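Local coordinates for Alpha/beta hydrolase fold protein (Nakamurella multipartita, PDB 4Y7D), which probably acts as a hydrolase of the alpha/beta-hydrolase fold, although its substrate is not established, at residues S287-V290 / R291-A294. Residues are numbered along the deposited sequence; the frame is centred on the assembly and turned at random.
Sequences SGPV and RRRA
The guanidinium of Arg291, in one of its two modelled conformations, takes Ser287 OG at its edge, nearly in plane, while one face lies over Gly288 CA, 3.6 Å from NH1, and Ser287 O. That of Arg292 has the Gly288–Pro289 peptide over one face, with Pro289 N 3.6 Å from NH2 and offset toward the rim; the proline ring crosses beside it, CG 3.6 Å from the same NH2. The edge contact is a hydrogen bond from Arg291 NH2 to Ser287 OG of 2.7 Å, short but bent at the hydrogen (136°). A bend at chi3 (-50°) turns the Arg291 chain back toward Ser287. There NH2 also donates to Phe281 O, and Ser287 OG is hydrogen-bonded to His284 O, which links the guanidinium, in this conformation, to helix 280-283 and His284 just beyond it. An alanine in place of Ser287 would probably deprive Arg291 NH2 of its edge-on partner and leave His284 O without the hydroxyl, so that the guanidinium turns more easily. The backbone carries the i to i+4 bonding of an alpha helix: Arg291 N reaches Ser287 O at 3.0 Å, nearly straight, and the same pattern continues through Ala294 N to Val290 O. This is the C-terminal helix of an alpha/beta-hydrolase fold, packed against the last strands of the central sheet. Val290 sets its side chain against Val245, Val271 and Leu273, and Ala294 meets Leu243 and Phe281. The end of Arg293 leads away from residues 287-290: its CB sits 3.4 Å from Pro289 O, CG is anti to the backbone N (chi1 167°) and, after a bend at chi2, the chain brings NE to a salt bridge with Glu269 OE1 on strand 269-273.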
ATOM      1  N   SER A 287      -4.666 -10.655 -12.501  1.00 23.95           N
ATOM      2  CA  SER A 287      -3.725  -9.638 -12.019  1.00 23.37           C
ATOM      3  C   SER A 287      -2.287  -9.834 -12.466  1.00 23.40           C
ATOM      4  O   SER A 287      -1.507  -8.890 -12.424  1.00 21.31           O
ATOM      5  CB  SER A 287      -3.743  -9.516 -10.489  1.00 21.63           C
ATOM      6  OG  SER A 287      -3.381 -10.711  -9.848  1.00 22.11           O
ATOM      7  N   GLY A 288      -1.933 -11.012 -12.936  1.00 24.18           N
ATOM      8  CA  GLY A 288      -0.541 -11.273 -13.316  1.00 24.31           C
ATOM      9  C   GLY A 288      -0.032 -10.312 -14.373  1.00 23.94           C
ATOM     10  O   GLY A 288       1.004  -9.694 -14.176  1.00 22.50           O
ATOM     11  N   PRO A 289      -0.805 -10.092 -15.440  1.00 24.28           N
ATOM     12  CA  PRO A 289      -0.381  -9.131 -16.455  1.00 24.42           C
ATOM     13  C   PRO A 289      -0.261  -7.710 -15.977  1.00 23.81           C
ATOM     14  O   PRO A 289       0.550  -6.954 -16.501  1.00 22.62           O
ATOM     15  CB  PRO A 289      -1.485  -9.220 -17.491  1.00 25.36           C
ATOM     16  CG  PRO A 289      -1.948 -10.645 -17.379  1.00 27.15           C
ATOM     17  CD  PRO A 289      -1.956 -10.873 -15.888  1.00 25.28           C
ATOM     18  N   VAL A 290      -1.064  -7.342 -14.980  1.00 21.99           N
ATOM     19  CA  VAL A 290      -1.029  -6.000 -14.414  1.00 21.34           C
ATOM     20  C   VAL A 290       0.244  -5.808 -13.581  1.00 20.53           C
ATOM     21  O   VAL A 290       0.878  -4.731 -13.653  1.00 20.06           O
ATOM     22  CB  VAL A 290      -2.289  -5.701 -13.585  1.00 22.16           C
ATOM     23  CG1 VAL A 290      -2.365  -4.230 -13.270  1.00 22.43           C
ATOM     24  CG2 VAL A 290      -3.561  -6.075 -14.360  1.00 24.46           C
ATOM     25  N   ARG A 291       0.610  -6.811 -12.759  1.00 20.27           N
ATOM     26  CA  ARG A 291       1.881  -6.751 -12.040  0.60 20.62           C
ATOM     27  C   ARG A 291       3.094  -6.696 -13.008  1.00 21.18           C
ATOM     28  O   ARG A 291       4.051  -5.917 -12.798  1.00 20.90           O
ATOM     29  CB  ARG A 291       1.975  -7.933 -11.068  0.60 20.66           C
ATOM     30  CG  ARG A 291       1.112  -7.736  -9.812  0.60 20.74           C
ATOM     31  CD  ARG A 291       1.460  -8.729  -8.736  0.60 21.61           C
ATOM     32  NE  ARG A 291       1.490 -10.093  -9.255  0.60 23.03           N
ATOM     33  CZ  ARG A 291       0.426 -10.852  -9.480  0.60 23.78           C
ATOM     34  NH1 ARG A 291       0.577 -12.080  -9.979  0.60 24.83           N
ATOM     35  NH2 ARG A 291      -0.793 -10.400  -9.221  0.60 23.96           N
ATOM     36  N   ARG A 292       3.056  -7.486 -14.060  1.00 23.69           N
ATOM     37  CA  ARG A 292       4.130  -7.449 -15.082  1.00 25.77           C
ATOM     38  C   ARG A 292       4.239  -6.054 -15.691  1.00 24.52           C
ATOM     39  O   ARG A 292       5.323  -5.510 -15.810  1.00 23.13           O
ATOM     40  CB  ARG A 292       3.945  -8.511 -16.180  1.00 31.47           C
ATOM     41  CG  ARG A 292       4.337  -9.912 -15.742  1.00 39.03           C
ATOM     42  CD  ARG A 292       4.429 -10.908 -16.914  1.00 45.10           C
ATOM     43  NE  ARG A 292       3.094 -11.367 -17.386  1.00 49.45           N
ATOM     44  CZ  ARG A 292       2.289 -12.208 -16.719  1.00 51.79           C
ATOM     45  NH1 ARG A 292       2.645 -12.726 -15.540  1.00 54.16           N
ATOM     46  NH2 ARG A 292       1.108 -12.530 -17.226  1.00 55.33           N
ATOM     47  N   ARG A 293       3.106  -5.462 -16.032  1.00 24.10           N
ATOM     48  CA  ARG A 293       3.070  -4.101 -16.591  1.00 25.64           C
ATOM     49  C   ARG A 293       3.599  -3.075 -15.586  1.00 23.07           C
ATOM     50  O   ARG A 293       4.339  -2.166 -15.953  1.00 22.27           O
ATOM     51  CB  ARG A 293       1.644  -3.744 -17.127  1.00 26.33           C
ATOM     52  CG  ARG A 293       1.391  -2.286 -17.455  1.00 30.20           C
ATOM     53  CD  ARG A 293       2.281  -1.778 -18.569  1.00 37.30           C
ATOM     54  NE  ARG A 293       2.079  -0.356 -18.898  1.00 42.18           N
ATOM     55  CZ  ARG A 293       2.968   0.409 -19.540  1.00 46.31           C
ATOM     56  NH1 ARG A 293       4.137  -0.083 -19.940  1.00 50.04           N
ATOM     57  NH2 ARG A 293       2.683   1.675 -19.799  1.00 50.28           N
ATOM     58  N   ALA A 294       3.162  -3.207 -14.346  1.00 21.38           N
ATOM     59  CA  ALA A 294       3.662  -2.343 -13.261  1.00 20.63           C
ATOM     60  C   ALA A 294       5.180  -2.413 -13.156  1.00 20.02           C
ATOM     61  O   ALA A 294       5.851  -1.389 -13.109  1.00 21.17           O
ATOM     62  CB  ALA A 294       3.022  -2.699 -11.953  1.00 20.70           C
TER